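Local coordinates for uncharacterized protein (Bacteroides ovatus, PDB 4IRT), which is of unknown function but is a putative neuraminidase with a BNR repeat-like beta-propeller fold, which may act on sialylated glycans, at residues Val321-Glu333 / Ser340-Trp352. Sequence-based numbering, arbitrary orientation. Where two conformers were deposited one is given.
Sequences VEGGEVFYIFRDE and SMAHATDVGTSKW
V326 to F330 and S340 to A344 pair as the antiparallel hairpin at the middle of a four-stranded propeller blade, flanked by strands 318-322 and 353-356, a worked example of how residues alternating along paired strands furnish both faces of a blade. V326, Y328 and F330 exchange paired backbone hydrogen bonds with A344, A342 and S340; beyond the last strand pair, V347 N in the loop bonds to G324 O in the turn (3.0 Å). On the face toward strand 278-285 of the neighbouring sheet, V326 CG1 meets the edge of the W352 indole at CZ3 (3.7 Å), while its CG2 packs on V347 CB. Further along, S340 CB sits over one face of the F330 ring, 3.7 Å from its centroid, in a CH-pi contact; the serine hydroxyl bonds to D356 and, through a water, to D332 N. The other face carries I329, M341, F327 and H343. Selenomethionine M341, bent at chi3 (87°), lays SE at the F327 edge, 3.9 Å from CD2, a Met-aromatic contact. With CG anti to the backbone N (chi1 176°) and an extended chain, E325 brings the anti lone pair of OE2 to H343 NE2 at 2.7 Å, nearly in the imidazole plane. A leucine in place of H343 would probably leave the E325 carboxylate without its cross-strand partner. H343 also runs beside F327, the planes inclined at 35°, its CD2 over the phenyl face and 3.3 Å from F327 CE2.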
ATOM      1  N   VAL A 321       0.406 -10.435  -9.509  1.00 12.45           N
ATOM      2  CA  VAL A 321      -0.271 -11.292 -10.452  1.00 15.16           C
ATOM      3  C   VAL A 321       0.526 -11.408 -11.761  1.00 17.94           C
ATOM      4  O   VAL A 321       1.138 -10.437 -12.229  1.00 19.40           O
ATOM      5  CB  VAL A 321      -1.681 -10.768 -10.740  1.00 18.02           C
ATOM      6  CG1 VAL A 321      -2.484 -11.740 -11.616  1.00 21.42           C
ATOM      7  CG2 VAL A 321      -2.419 -10.512  -9.440  1.00 16.70           C
ATOM      8  N   GLU A 322       0.494 -12.612 -12.331  1.00 18.08           N
ATOM      9  CA  GLU A 322       1.100 -12.899 -13.630  0.50 19.58           C
ATOM     10  C   GLU A 322       0.086 -13.718 -14.430  1.00 20.57           C
ATOM     11  O   GLU A 322      -0.037 -14.936 -14.246  1.00 19.36           O
ATOM     12  CB  GLU A 322       2.403 -13.677 -13.421  0.50 22.58           C
ATOM     13  CG  GLU A 322       2.963 -14.427 -14.633  0.50 28.38           C
ATOM     14  CD  GLU A 322       3.290 -13.518 -15.795  0.50 27.86           C
ATOM     15  OE1 GLU A 322       2.384 -13.230 -16.598  0.50 27.92           O
ATOM     16  OE2 GLU A 322       4.467 -13.116 -15.911  0.50 29.06           O
ATOM     17  N   GLY A 323      -0.703 -13.065 -15.274  0.50 19.74           N
ATOM     18  CA  GLY A 323      -1.654 -13.780 -16.145  0.50 20.99           C
ATOM     19  C   GLY A 323      -2.569 -14.783 -15.452  0.50 20.88           C
ATOM     20  O   GLY A 323      -2.681 -15.938 -15.870  0.50 23.26           O
ATOM     21  N   GLY A 324      -3.235 -14.341 -14.389  0.50 19.41           N
ATOM     22  CA  GLY A 324      -4.115 -15.213 -13.628  0.50 19.40           C
ATOM     23  C   GLY A 324      -3.431 -15.928 -12.463  0.50 18.06           C
ATOM     24  O   GLY A 324      -4.097 -16.376 -11.541  0.50 18.25           O
ATOM     25  N   GLU A 325      -2.105 -16.029 -12.500  1.00 18.12           N
ATOM     26  CA  GLU A 325      -1.351 -16.657 -11.431  1.00 16.31           C
ATOM     27  C   GLU A 325      -1.141 -15.609 -10.324  1.00 14.13           C
ATOM     28  O   GLU A 325      -0.778 -14.484 -10.591  1.00 13.47           O
ATOM     29  CB  GLU A 325      -0.042 -17.188 -11.960  1.00 16.68           C
ATOM     30  CG  GLU A 325       0.852 -17.782 -10.908  1.00 17.96           C
ATOM     31  CD  GLU A 325       2.082 -18.429 -11.504  1.00 22.56           C
ATOM     32  OE1 GLU A 325       2.525 -18.044 -12.612  1.00 29.28           O
ATOM     33  OE2 GLU A 325       2.626 -19.312 -10.845  1.00 19.69           O
ATOM     34  N   VAL A 326      -1.404 -16.000  -9.089  1.00 12.50           N
ATOM     35  CA  VAL A 326      -1.393 -15.068  -7.973  1.00 11.78           C
ATOM     36  C   VAL A 326      -0.451 -15.526  -6.871  1.00 11.52           C
ATOM     37  O   VAL A 326      -0.489 -16.675  -6.444  1.00 12.74           O
ATOM     38  CB  VAL A 326      -2.816 -14.904  -7.380  1.00 12.00           C
ATOM     39  CG1 VAL A 326      -2.781 -14.007  -6.156  1.00 11.35           C
ATOM     40  CG2 VAL A 326      -3.769 -14.343  -8.416  1.00 12.46           C
ATOM     41  N   PHE A 327       0.361 -14.580  -6.398  1.00 11.21           N
ATOM     42  CA  PHE A 327       1.164 -14.734  -5.203  1.00 11.39           C
ATOM     43  C   PHE A 327       0.629 -13.752  -4.160  1.00 11.28           C
ATOM     44  O   PHE A 327       0.672 -12.534  -4.368  1.00 11.22           O
ATOM     45  CB  PHE A 327       2.617 -14.420  -5.539  1.00 11.82           C
ATOM     46  CG  PHE A 327       3.146 -15.263  -6.646  1.00 13.15           C
ATOM     47  CD1 PHE A 327       2.945 -14.901  -7.969  1.00 13.68           C
ATOM     48  CD2 PHE A 327       3.812 -16.451  -6.375  1.00 16.33           C
ATOM     49  CE1 PHE A 327       3.420 -15.683  -9.013  1.00 15.13           C
ATOM     50  CE2 PHE A 327       4.275 -17.245  -7.422  1.00 16.64           C
ATOM     51  CZ  PHE A 327       4.063 -16.863  -8.736  1.00 15.63           C
ATOM     52  N   TYR A 328       0.194 -14.305  -3.034  1.00 10.27           N
ATOM     53  CA  TYR A 328      -0.576 -13.590  -2.013  1.00  9.47           C
ATOM     54  C   TYR A 328       0.193 -13.639  -0.696  1.00  9.50           C
ATOM     55  O   TYR A 328       0.377 -14.702  -0.093  1.00  9.85           O
ATOM     56  CB  TYR A 328      -1.922 -14.283  -1.896  1.00  9.47           C
ATOM     57  CG  TYR A 328      -3.027 -13.564  -1.143  1.00  8.95           C
ATOM     58  CD1 TYR A 328      -3.012 -13.488   0.245  1.00  8.86           C
ATOM     59  CD2 TYR A 328      -4.133 -13.030  -1.825  1.00  8.94           C
ATOM     60  CE1 TYR A 328      -4.017 -12.870   0.931  1.00  8.76           C
ATOM     61  CE2 TYR A 328      -5.149 -12.403  -1.139  1.00  8.55           C
ATOM     62  CZ  TYR A 328      -5.076 -12.319   0.235  1.00  8.51           C
ATOM     63  OH  TYR A 328      -6.120 -11.731   0.913  1.00  9.16           O
ATOM     64  N   ILE A 329       0.668 -12.470  -0.258  1.00  9.86           N
ATOM     65  CA  ILE A 329       1.568 -12.352   0.873  1.00  9.58           C
ATOM     66  C   ILE A 329       0.806 -11.887   2.127  1.00  8.75           C
ATOM     67  O   ILE A 329      -0.000 -10.934   2.067  1.00  8.42           O
ATOM     68  CB  ILE A 329       2.720 -11.387   0.571  1.00 10.43           C
ATOM     69  CG1 ILE A 329       3.409 -11.736  -0.752  1.00 11.27           C
ATOM     70  CG2 ILE A 329       3.730 -11.411   1.705  1.00 10.31           C
ATOM     71  CD1 ILE A 329       4.049 -13.116  -0.774  1.00 13.56           C
ATOM     72  N   PHE A 330       0.992 -12.619   3.223  1.00  8.19           N
ATOM     73  CA  PHE A 330       0.296 -12.362   4.453  1.00  8.41           C
ATOM     74  C   PHE A 330       1.118 -12.747   5.694  1.00  8.91           C
ATOM     75  O   PHE A 330       2.278 -13.108   5.588  1.00  8.67           O
ATOM     76  CB  PHE A 330      -1.055 -13.061   4.439  1.00  9.02           C
ATOM     77  CG  PHE A 330      -0.999 -14.553   4.541  1.00 10.38           C
ATOM     78  CD1 PHE A 330      -0.733 -15.341   3.423  1.00 10.65           C
ATOM     79  CD2 PHE A 330      -1.306 -15.196   5.746  1.00 11.07           C
ATOM     80  CE1 PHE A 330      -0.773 -16.723   3.505  1.00 11.50           C
ATOM     81  CE2 PHE A 330      -1.308 -16.574   5.829  1.00 11.68           C
ATOM     82  CZ  PHE A 330      -1.020 -17.342   4.711  1.00 11.77           C
ATOM     83  N   ARG A 331       0.506 -12.583   6.855  1.00  8.70           N
ATOM     84  CA  ARG A 331       1.131 -12.971   8.128  1.00  8.99           C
ATOM     85  C   ARG A 331      -0.003 -13.328   9.057  1.00  9.22           C
ATOM     86  O   ARG A 331      -0.963 -12.561   9.194  1.00 10.54           O
ATOM     87  CB  ARG A 331       1.985 -11.812   8.635  1.00  9.04           C
ATOM     88  CG  ARG A 331       2.540 -11.921  10.061  1.00  9.69           C
ATOM     89  CD  ARG A 331       1.561 -11.455  11.120  1.00 10.06           C
ATOM     90  NE  ARG A 331       1.319 -10.030  11.006  1.00  9.59           N
ATOM     91  CZ  ARG A 331       0.343  -9.359  11.608  1.00  9.58           C
ATOM     92  NH1 ARG A 331      -0.569  -9.961  12.376  1.00 10.18           N
ATOM     93  NH2 ARG A 331       0.298  -8.053  11.449  1.00  9.67           N
ATOM     94  N   ASP A 332       0.126 -14.454   9.752  1.00  9.82           N
ATOM     95  CA  ASP A 332      -0.985 -14.999  10.545  1.00 11.05           C
ATOM     96  C   ASP A 332      -0.459 -15.600  11.845  1.00 11.51           C
ATOM     97  O   ASP A 332       0.444 -16.437  11.828  1.00 10.45           O
ATOM     98  CB  ASP A 332      -1.716 -16.048   9.685  1.00 11.92           C
ATOM     99  CG  ASP A 332      -3.097 -16.476  10.239  1.00 13.28           C
ATOM    100  OD1 ASP A 332      -3.353 -16.443  11.467  1.00 12.70           O
ATOM    101  OD2 ASP A 332      -3.911 -16.926   9.386  1.00 13.31           O
ATOM    102  N   GLU A 333      -1.039 -15.186  12.971  1.00 14.01           N
ATOM    103  CA  GLU A 333      -0.754 -15.834  14.265  1.00 18.07           C
ATOM    104  C   GLU A 333      -0.909 -17.356  14.230  1.00 18.33           C
ATOM    105  O   GLU A 333      -0.163 -18.081  14.915  1.00 17.06           O
ATOM    106  CB  GLU A 333      -1.654 -15.300  15.374  1.00 24.05           C
ATOM    107  CG  GLU A 333      -1.163 -13.995  15.972  1.00 32.67           C
ATOM    108  CD  GLU A 333      -1.863 -13.630  17.284  1.00 44.06           C
ATOM    109  OE1 GLU A 333      -2.593 -14.479  17.859  1.00 39.08           O
ATOM    110  OE2 GLU A 333      -1.682 -12.477  17.723  1.00 42.92           O
ATOM    111  N   SER A 340       4.208 -15.211   5.263  1.00 10.29           N
ATOM    112  CA  SER A 340       3.639 -16.366   4.576  1.00 10.67           C
ATOM    113  C   SER A 340       3.192 -15.995   3.184  1.00 10.35           C
ATOM    114  O   SER A 340       2.985 -14.801   2.891  1.00 10.42           O
ATOM    115  CB  SER A 340       2.490 -16.952   5.386  1.00 11.91           C
ATOM    116  OG  SER A 340       2.904 -17.424   6.676  1.00 12.59           O
HETATM  117  N   MSE A 341       3.060 -17.011   2.319  1.00 10.75           N
HETATM  118  CA  MSE A 341       2.611 -16.819   0.947  1.00 11.52           C
HETATM  119  C   MSE A 341       1.610 -17.872   0.569  1.00 11.17           C
HETATM  120  O   MSE A 341       1.791 -19.050   0.871  1.00 12.93           O
HETATM  121  CB  MSE A 341       3.759 -16.839  -0.066  1.00 12.17           C
HETATM  122  CG  MSE A 341       3.305 -16.675  -1.519  1.00 13.67           C
HETATM  123 SE   MSE A 341       4.948 -16.363  -2.594  0.75 17.79          SE
HETATM  124  CE  MSE A 341       5.192 -18.257  -2.769  1.00 17.37           C
ATOM    125  N   ALA A 342       0.553 -17.450  -0.120  1.00 10.72           N
ATOM    126  CA  ALA A 342      -0.371 -18.361  -0.762  1.00 11.30           C
ATOM    127  C   ALA A 342      -0.291 -18.172  -2.277  1.00 11.53           C
ATOM    128  O   ALA A 342      -0.176 -17.045  -2.766  1.00 10.85           O
ATOM    129  CB  ALA A 342      -1.790 -18.141  -0.251  1.00 11.49           C
ATOM    130  N   HIS A 343      -0.302 -19.286  -2.999  1.00 11.30           N
ATOM    131  CA  HIS A 343      -0.079 -19.305  -4.420  1.00 12.32           C
ATOM    132  C   HIS A 343      -1.210 -20.039  -5.125  1.00 12.34           C
ATOM    133  O   HIS A 343      -1.621 -21.118  -4.675  1.00 13.65           O
ATOM    134  CB  HIS A 343       1.225 -20.031  -4.748  1.00 13.41           C
ATOM    135  CG  HIS A 343       1.467 -20.148  -6.210  1.00 15.95           C
ATOM    136  ND1 HIS A 343       1.454 -21.351  -6.873  1.00 18.31           N
ATOM    137  CD2 HIS A 343       1.674 -19.202  -7.155  1.00 17.93           C
ATOM    138  CE1 HIS A 343       1.668 -21.148  -8.163  1.00 19.45           C
ATOM    139  NE2 HIS A 343       1.806 -19.851  -8.357  1.00 18.17           N
ATOM    140  N   ALA A 344      -1.729 -19.449  -6.200  1.00 12.31           N
ATOM    141  CA  ALA A 344      -2.721 -20.119  -7.081  1.00 12.36           C
ATOM    142  C   ALA A 344      -2.187 -20.040  -8.498  1.00 13.04           C
ATOM    143  O   ALA A 344      -1.881 -18.953  -8.981  1.00 11.60           O
ATOM    144  CB  ALA A 344      -4.070 -19.403  -7.017  1.00 12.38           C
ATOM    145  N   THR A 345      -2.078 -21.170  -9.176  1.00 14.12           N
ATOM    146  CA  THR A 345      -1.684 -21.147 -10.579  1.00 15.92           C
ATOM    147  C   THR A 345      -2.713 -20.392 -11.441  1.00 16.05           C
ATOM    148  O   THR A 345      -2.357 -19.668 -12.384  1.00 15.86           O
ATOM    149  CB  THR A 345      -1.513 -22.583 -11.082  1.00 17.54           C
ATOM    150  OG1 THR A 345      -0.437 -23.168 -10.355  1.00 19.62           O
ATOM    151  CG2 THR A 345      -1.171 -22.621 -12.560  1.00 17.91           C
ATOM    152  N   ASP A 346      -3.972 -20.612 -11.097  1.00 17.11           N
ATOM    153  CA  ASP A 346      -5.123 -19.998 -11.750  1.00 18.53           C
ATOM    154  C   ASP A 346      -6.067 -19.547 -10.651  1.00 15.95           C
ATOM    155  O   ASP A 346      -6.617 -20.359  -9.888  1.00 16.19           O
ATOM    156  CB  ASP A 346      -5.862 -20.987 -12.677  1.00 20.59           C
ATOM    157  CG  ASP A 346      -6.963 -20.307 -13.489  1.00 22.45           C
ATOM    158  OD1 ASP A 346      -6.685 -19.284 -14.153  1.00 27.88           O
ATOM    159  OD2 ASP A 346      -8.091 -20.780 -13.429  1.00 27.82           O
ATOM    160  N   VAL A 347      -6.236 -18.239 -10.571  1.00 15.09           N
ATOM    161  CA  VAL A 347      -7.010 -17.609  -9.498  1.00 15.07           C
ATOM    162  C   VAL A 347      -8.443 -18.147  -9.377  1.00 16.11           C
ATOM    163  O   VAL A 347      -8.941 -18.404  -8.269  1.00 15.19           O
ATOM    164  CB  VAL A 347      -6.962 -16.065  -9.662  1.00 15.21           C
ATOM    165  CG1 VAL A 347      -7.609 -15.605 -10.963  1.00 15.62           C
ATOM    166  CG2 VAL A 347      -7.588 -15.371  -8.454  1.00 15.88           C
ATOM    167  N   GLY A 348      -9.055 -18.384 -10.529  1.00 18.03           N
ATOM    168  CA  GLY A 348     -10.433 -18.846 -10.612  1.00 20.40           C
ATOM    169  C   GLY A 348     -10.636 -20.258 -10.077  1.00 22.60           C
ATOM    170  O   GLY A 348     -11.629 -20.506  -9.410  1.00 21.90           O
ATOM    171  N   THR A 349      -9.688 -21.180 -10.331  1.00 23.39           N
ATOM    172  CA  THR A 349      -9.926 -22.609 -10.039  1.00 25.98           C
ATOM    173  C   THR A 349      -8.928 -23.350  -9.155  1.00 25.20           C
ATOM    174  O   THR A 349      -9.289 -24.381  -8.591  1.00 27.85           O
ATOM    175  CB  THR A 349     -10.051 -23.437 -11.331  1.00 26.89           C
ATOM    176  OG1 THR A 349      -8.843 -23.336 -12.101  1.00 25.73           O
ATOM    177  CG2 THR A 349     -11.239 -22.944 -12.146  1.00 30.31           C
ATOM    178  N   SER A 350      -7.703 -22.858  -9.017  1.00 19.10           N
ATOM    179  CA  SER A 350      -6.719 -23.579  -8.227  1.00 18.96           C
ATOM    180  C   SER A 350      -7.015 -23.580  -6.741  1.00 19.05           C
ATOM    181  O   SER A 350      -7.531 -22.618  -6.174  1.00 18.20           O
ATOM    182  CB  SER A 350      -5.324 -22.966  -8.394  1.00 18.36           C
ATOM    183  OG  SER A 350      -4.890 -23.010  -9.728  1.00 19.67           O
ATOM    184  N   LYS A 351      -6.574 -24.643  -6.093  1.00 19.19           N
ATOM    185  CA  LYS A 351      -6.335 -24.586  -4.666  1.00 20.29           C
ATOM    186  C   LYS A 351      -5.178 -23.611  -4.382  1.00 17.73           C
ATOM    187  O   LYS A 351      -4.253 -23.442  -5.193  1.00 17.23           O
ATOM    188  CB  LYS A 351      -5.997 -25.970  -4.146  1.00 25.65           C
ATOM    189  CG  LYS A 351      -7.208 -26.890  -4.127  1.00 36.08           C
ATOM    190  CD  LYS A 351      -6.831 -28.309  -3.720  1.00 47.24           C
ATOM    191  CE  LYS A 351      -8.052 -29.207  -3.602  1.00 52.97           C
ATOM    192  NZ  LYS A 351      -7.636 -30.636  -3.551  1.00 61.46           N
ATOM    193  N   TRP A 352      -5.234 -22.982  -3.228  1.00 15.27           N
ATOM    194  CA  TRP A 352      -4.188 -22.055  -2.817  1.00 14.41           C
ATOM    195  C   TRP A 352      -3.205 -22.821  -1.948  1.00 17.27           C
ATOM    196  O   TRP A 352      -3.606 -23.348  -0.915  1.00 20.82           O
ATOM    197  CB  TRP A 352      -4.839 -20.918  -2.029  1.00 13.74           C
ATOM    198  CG  TRP A 352      -5.723 -20.068  -2.889  1.00 12.42           C
ATOM    199  CD1 TRP A 352      -7.029 -20.290  -3.181  1.00 12.73           C
ATOM    200  CD2 TRP A 352      -5.356 -18.854  -3.570  1.00 12.23           C
ATOM    201  NE1 TRP A 352      -7.492 -19.314  -4.032  1.00 13.38           N
ATOM    202  CE2 TRP A 352      -6.494 -18.404  -4.259  1.00 12.26           C
ATOM    203  CE3 TRP A 352      -4.172 -18.117  -3.668  1.00 11.87           C
ATOM    204  CZ2 TRP A 352      -6.488 -17.257  -5.052  1.00 12.18           C
ATOM    205  CZ3 TRP A 352      -4.164 -16.977  -4.432  1.00 11.84           C
ATOM    206  CH2 TRP A 352      -5.320 -16.548  -5.119  1.00 12.47           C
TER
HETATM  207  O   HOH W   1      -3.272 -18.434 -14.616  1.00 27.84           O
HETATM  208  O   HOH W   2      -5.476 -17.204 -16.403  1.00 32.87           O
HETATM  209  O   HOH W   3       2.202 -16.144   9.036  1.00  8.75           O